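Local coordinates for protein translation initiation factor 6 (Methanocaldococcus jannaschii, PDB 1G61) that binds the 50S ribosomal subunit and blocks its joining with the 30S subunit to form the 70S initiation complex, at residues 60-71 / 105-115. Numbering follows the deposited sequence.
Sequences GSLSVANKYGLL and TALGNLILTND
Asn66 and Asp115 meet where two neighbouring sheets of the pentein fold, the five-bladed alpha/beta architecture of the IF6 family, bring edge strands 64-65 and 111-113 side by side, a worked example of joining sheets through side chains and turns. Asn66 ND2 gives a nearly straight bond to Asn114 O (3.0 Å, 169° at the hydrogen), with the acceptor almost in the amide plane. Asp115 reaches back the other way past Asn66, and its OD1 takes Lys67 N at 2.8 Å from above the carboxylate plane.

Between the strands the link is apolar. Val64 spreads its two methyls: CG1 meets Thr113 CG2 at 3.6 Å, while CG2 lies against Ile111 CB and close to Leu107 O. Leu71 CD1 touches Ile111 CD1 (3.7 Å), the two side chains crossing at about a right angle beside helix 128-135. A water lies within hydrogen-bonding distance of both Ala65 O (2.7 Å) and Thr113 O (2.9 Å).

At the other end two short helical turns abut. Gly108 CA makes a CA-H...O contact with Gly60 O (3.2 Å), and Asn109 ND2 donates to Ser61 OG.

Further out, Asn158 ND2 holds Asp115 OD2, and Leu135 O is a second acceptor for Asn66 ND2. Asn66 itself is steadied by an Asx turn, extended to an Asx motif by Gly69 N: with CG between the backbone N and the carbonyl carbon (chi1 72°), OD1 faces the backbone of its own turn and collects Tyr68 N from above the carbonyl plane and Gly69 N almost along the C=O axis.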
loop_
_atom_site.group_PDB
_atom_site.type_symbol
_atom_site.label_atom_id
_atom_site.label_comp_id
_atom_site.label_asym_id
_atom_site.label_seq_id
_atom_site.Cartn_x
_atom_site.Cartn_y
_atom_site.Cartn_z
ATOM N N GLY A 60 4.538 4.382 3.965
ATOM C CA GLY A 60 4.101 3.557 2.854
ATOM C C GLY A 60 5.240 2.790 2.203
ATOM O O GLY A 60 5.048 1.729 1.611
ATOM N N SER A 61 6.475 3.345 2.303
ATOM C CA SER A 61 7.634 2.660 1.788
ATOM C C SER A 61 8.188 1.612 2.754
ATOM O O SER A 61 8.825 0.659 2.298
ATOM C CB SER A 61 8.758 3.640 1.427
ATOM O OG SER A 61 8.402 4.320 0.210
ATOM N N LEU A 62 7.944 1.833 4.043
ATOM C CA LEU A 62 8.593 0.983 5.044
ATOM C C LEU A 62 7.721 -0.137 5.572
ATOM O O LEU A 62 8.232 -1.062 6.201
ATOM C CB LEU A 62 9.021 1.843 6.247
ATOM C CG LEU A 62 10.169 2.827 5.987
ATOM C CD1 LEU A 62 10.283 3.752 7.201
ATOM C CD2 LEU A 62 11.415 1.995 5.743
ATOM N N SER A 63 6.415 -0.095 5.357
ATOM C CA SER A 63 5.504 -1.042 6.004
ATOM C C SER A 63 4.448 -1.498 5.020
ATOM O O SER A 63 4.243 -0.852 3.987
ATOM C CB SER A 63 4.900 -0.334 7.226
ATOM O OG SER A 63 3.953 -1.205 7.814
ATOM N N VAL A 64 3.776 -2.603 5.371
ATOM C CA VAL A 64 2.730 -3.273 4.600
ATOM C C VAL A 64 1.656 -3.757 5.534
ATOM O O VAL A 64 1.994 -4.194 6.648
ATOM C CB VAL A 64 3.399 -4.528 3.972
ATOM C CG1 VAL A 64 2.425 -5.458 3.378
ATOM C CG2 VAL A 64 4.436 -4.087 2.946
ATOM N N ALA A 65 0.394 -3.741 5.114
ATOM C CA ALA A 65 -0.633 -4.317 5.958
ATOM C C ALA A 65 -1.801 -4.827 5.132
ATOM O O ALA A 65 -2.014 -4.376 3.999
ATOM C CB ALA A 65 -1.172 -3.317 6.988
ATOM N N ASN A 66 -2.509 -5.769 5.729
ATOM C CA ASN A 66 -3.787 -6.186 5.122
ATOM C C ASN A 66 -4.733 -6.456 6.297
ATOM O O ASN A 66 -4.478 -5.988 7.425
ATOM C CB ASN A 66 -3.624 -7.329 4.138
ATOM C CG ASN A 66 -3.313 -8.675 4.754
ATOM O OD1 ASN A 66 -3.119 -8.763 5.987
ATOM N ND2 ASN A 66 -3.286 -9.724 3.910
ATOM N N LYS A 67 -5.839 -7.169 6.055
ATOM C CA LYS A 67 -6.795 -7.410 7.172
ATOM C C LYS A 67 -6.173 -8.265 8.269
ATOM O O LYS A 67 -6.606 -8.186 9.433
ATOM C CB LYS A 67 -8.022 -8.142 6.658
ATOM C CG LYS A 67 -9.175 -8.195 7.665
ATOM C CD LYS A 67 -10.343 -9.107 7.150
ATOM C CE LYS A 67 -10.055 -10.553 7.493
ATOM N NZ LYS A 67 -11.074 -11.500 6.927
ATOM N N TYR A 68 -5.196 -9.094 7.909
ATOM C CA TYR A 68 -4.649 -10.121 8.807
ATOM C C TYR A 68 -3.338 -9.733 9.473
ATOM O O TYR A 68 -3.091 -10.230 10.586
ATOM C CB TYR A 68 -4.419 -11.409 8.012
ATOM C CG TYR A 68 -5.720 -12.016 7.486
ATOM C CD1 TYR A 68 -6.043 -11.989 6.123
ATOM C CD2 TYR A 68 -6.618 -12.626 8.347
ATOM C CE1 TYR A 68 -7.207 -12.540 5.614
ATOM C CE2 TYR A 68 -7.794 -13.169 7.858
ATOM C CZ TYR A 68 -8.093 -13.124 6.504
ATOM O OH TYR A 68 -9.272 -13.701 6.089
ATOM N N GLY A 69 -2.517 -8.911 8.811
ATOM C CA GLY A 69 -1.176 -8.728 9.325
ATOM C C GLY A 69 -0.655 -7.339 9.052
ATOM O O GLY A 69 -1.163 -6.601 8.175
ATOM N N LEU A 70 0.378 -6.971 9.787
ATOM C CA LEU A 70 1.099 -5.705 9.613
ATOM C C LEU A 70 2.574 -6.036 9.648
ATOM O O LEU A 70 3.033 -6.591 10.666
ATOM C CB LEU A 70 0.738 -4.718 10.741
ATOM C CG LEU A 70 1.613 -3.418 10.798
ATOM C CD1 LEU A 70 1.433 -2.577 9.566
ATOM C CD2 LEU A 70 1.303 -2.672 12.076
ATOM N N LEU A 71 3.282 -5.685 8.587
ATOM C CA LEU A 71 4.726 -5.982 8.506
ATOM C C LEU A 71 5.530 -4.700 8.771
ATOM O O LEU A 71 5.255 -3.655 8.159
ATOM C CB LEU A 71 5.109 -6.508 7.132
ATOM C CG LEU A 71 4.281 -7.651 6.582
ATOM C CD1 LEU A 71 4.818 -8.085 5.211
ATOM C CD2 LEU A 71 4.301 -8.830 7.539
ATOM N N THR A 105 15.009 -2.401 4.197
ATOM C CA THR A 105 13.911 -2.061 5.107
ATOM C C THR A 105 12.673 -1.512 4.399
ATOM O O THR A 105 11.683 -1.242 5.065
ATOM C CB THR A 105 14.364 -1.028 6.155
ATOM O OG1 THR A 105 14.877 0.103 5.411
ATOM C CG2 THR A 105 15.453 -1.611 7.012
ATOM N N ALA A 106 12.720 -1.369 3.063
ATOM C CA ALA A 106 11.604 -0.726 2.322
ATOM C C ALA A 106 10.493 -1.716 2.002
ATOM O O ALA A 106 10.182 -1.992 0.833
ATOM C CB ALA A 106 12.146 -0.047 1.061
ATOM N N LEU A 107 9.911 -2.303 3.056
ATOM C CA LEU A 107 8.960 -3.391 2.864
ATOM C C LEU A 107 7.786 -2.981 1.959
ATOM O O LEU A 107 7.331 -3.809 1.146
ATOM C CB LEU A 107 8.391 -3.873 4.196
ATOM C CG LEU A 107 9.425 -4.310 5.235
ATOM C CD1 LEU A 107 8.708 -4.781 6.492
ATOM C CD2 LEU A 107 10.362 -5.411 4.684
ATOM N N GLY A 108 7.312 -1.753 2.120
ATOM C CA GLY A 108 6.185 -1.287 1.311
ATOM C C GLY A 108 6.521 -1.150 -0.147
ATOM O O GLY A 108 5.663 -1.245 -1.023
ATOM N N ASN A 109 7.807 -0.910 -0.484
ATOM C CA ASN A 109 8.244 -0.868 -1.873
ATOM C C ASN A 109 8.383 -2.295 -2.433
ATOM O O ASN A 109 8.288 -2.469 -3.652
ATOM C CB ASN A 109 9.589 -0.177 -1.980
ATOM C CG ASN A 109 9.645 1.310 -1.725
ATOM O OD1 ASN A 109 10.749 1.865 -1.712
ATOM N ND2 ASN A 109 8.499 1.922 -1.530
ATOM N N LEU A 110 8.643 -3.245 -1.545
ATOM C CA LEU A 110 9.019 -4.613 -1.966
ATOM C C LEU A 110 7.879 -5.628 -1.941
ATOM O O LEU A 110 8.054 -6.774 -2.384
ATOM C CB LEU A 110 10.134 -5.121 -1.046
ATOM C CG LEU A 110 11.430 -4.331 -1.092
ATOM C CD1 LEU A 110 12.301 -4.758 0.076
ATOM C CD2 LEU A 110 12.147 -4.574 -2.406
ATOM N N ILE A 111 6.723 -5.246 -1.393
ATOM C CA ILE A 111 5.605 -6.172 -1.198
ATOM C C ILE A 111 4.318 -5.488 -1.647
ATOM O O ILE A 111 4.109 -4.287 -1.349
ATOM C CB ILE A 111 5.507 -6.566 0.288
ATOM C CG1 ILE A 111 6.801 -7.259 0.747
ATOM C CG2 ILE A 111 4.266 -7.425 0.553
ATOM C CD1 ILE A 111 6.893 -7.466 2.265
ATOM N N LEU A 112 3.464 -6.251 -2.286
ATOM C CA LEU A 112 2.182 -5.765 -2.782
ATOM C C LEU A 112 1.108 -6.752 -2.335
ATOM O O LEU A 112 1.180 -7.898 -2.775
ATOM C CB LEU A 112 2.254 -5.675 -4.295
ATOM C CG LEU A 112 1.041 -5.226 -5.075
ATOM C CD1 LEU A 112 0.777 -3.739 -4.843
ATOM C CD2 LEU A 112 1.288 -5.483 -6.565
ATOM N N THR A 113 0.153 -6.358 -1.507
ATOM C CA THR A 113 -0.793 -7.316 -0.935
ATOM C C THR A 113 -2.190 -6.757 -0.872
ATOM O O THR A 113 -2.391 -5.565 -0.601
ATOM C CB THR A 113 -0.326 -7.758 0.459
ATOM O OG1 THR A 113 -1.089 -8.919 0.880
ATOM C CG2 THR A 113 -0.457 -6.668 1.543
ATOM N N ASN A 114 -3.164 -7.664 -1.056
ATOM C CA ASN A 114 -4.521 -7.343 -0.604
ATOM C C ASN A 114 -4.891 -8.400 0.444
ATOM O O ASN A 114 -3.979 -9.006 1.065
ATOM C CB ASN A 114 -5.526 -7.202 -1.735
ATOM C CG ASN A 114 -5.727 -8.465 -2.542
ATOM O OD1 ASN A 114 -5.228 -9.539 -2.175
ATOM N ND2 ASN A 114 -6.485 -8.349 -3.647
ATOM N N ASP A 115 -6.169 -8.684 0.676
ATOM C CA ASP A 115 -6.566 -9.676 1.682
ATOM C C ASP A 115 -6.671 -11.077 1.092
ATOM O O ASP A 115 -7.118 -11.961 1.843
ATOM C CB ASP A 115 -7.928 -9.281 2.291
ATOM C CG ASP A 115 -7.811 -7.991 3.076
ATOM O OD1 ASP A 115 -6.698 -7.564 3.433
ATOM O OD2 ASP A 115 -8.837 -7.321 3.324
HETATM O O HOH W 1 -3.639 -4.686 1.880
#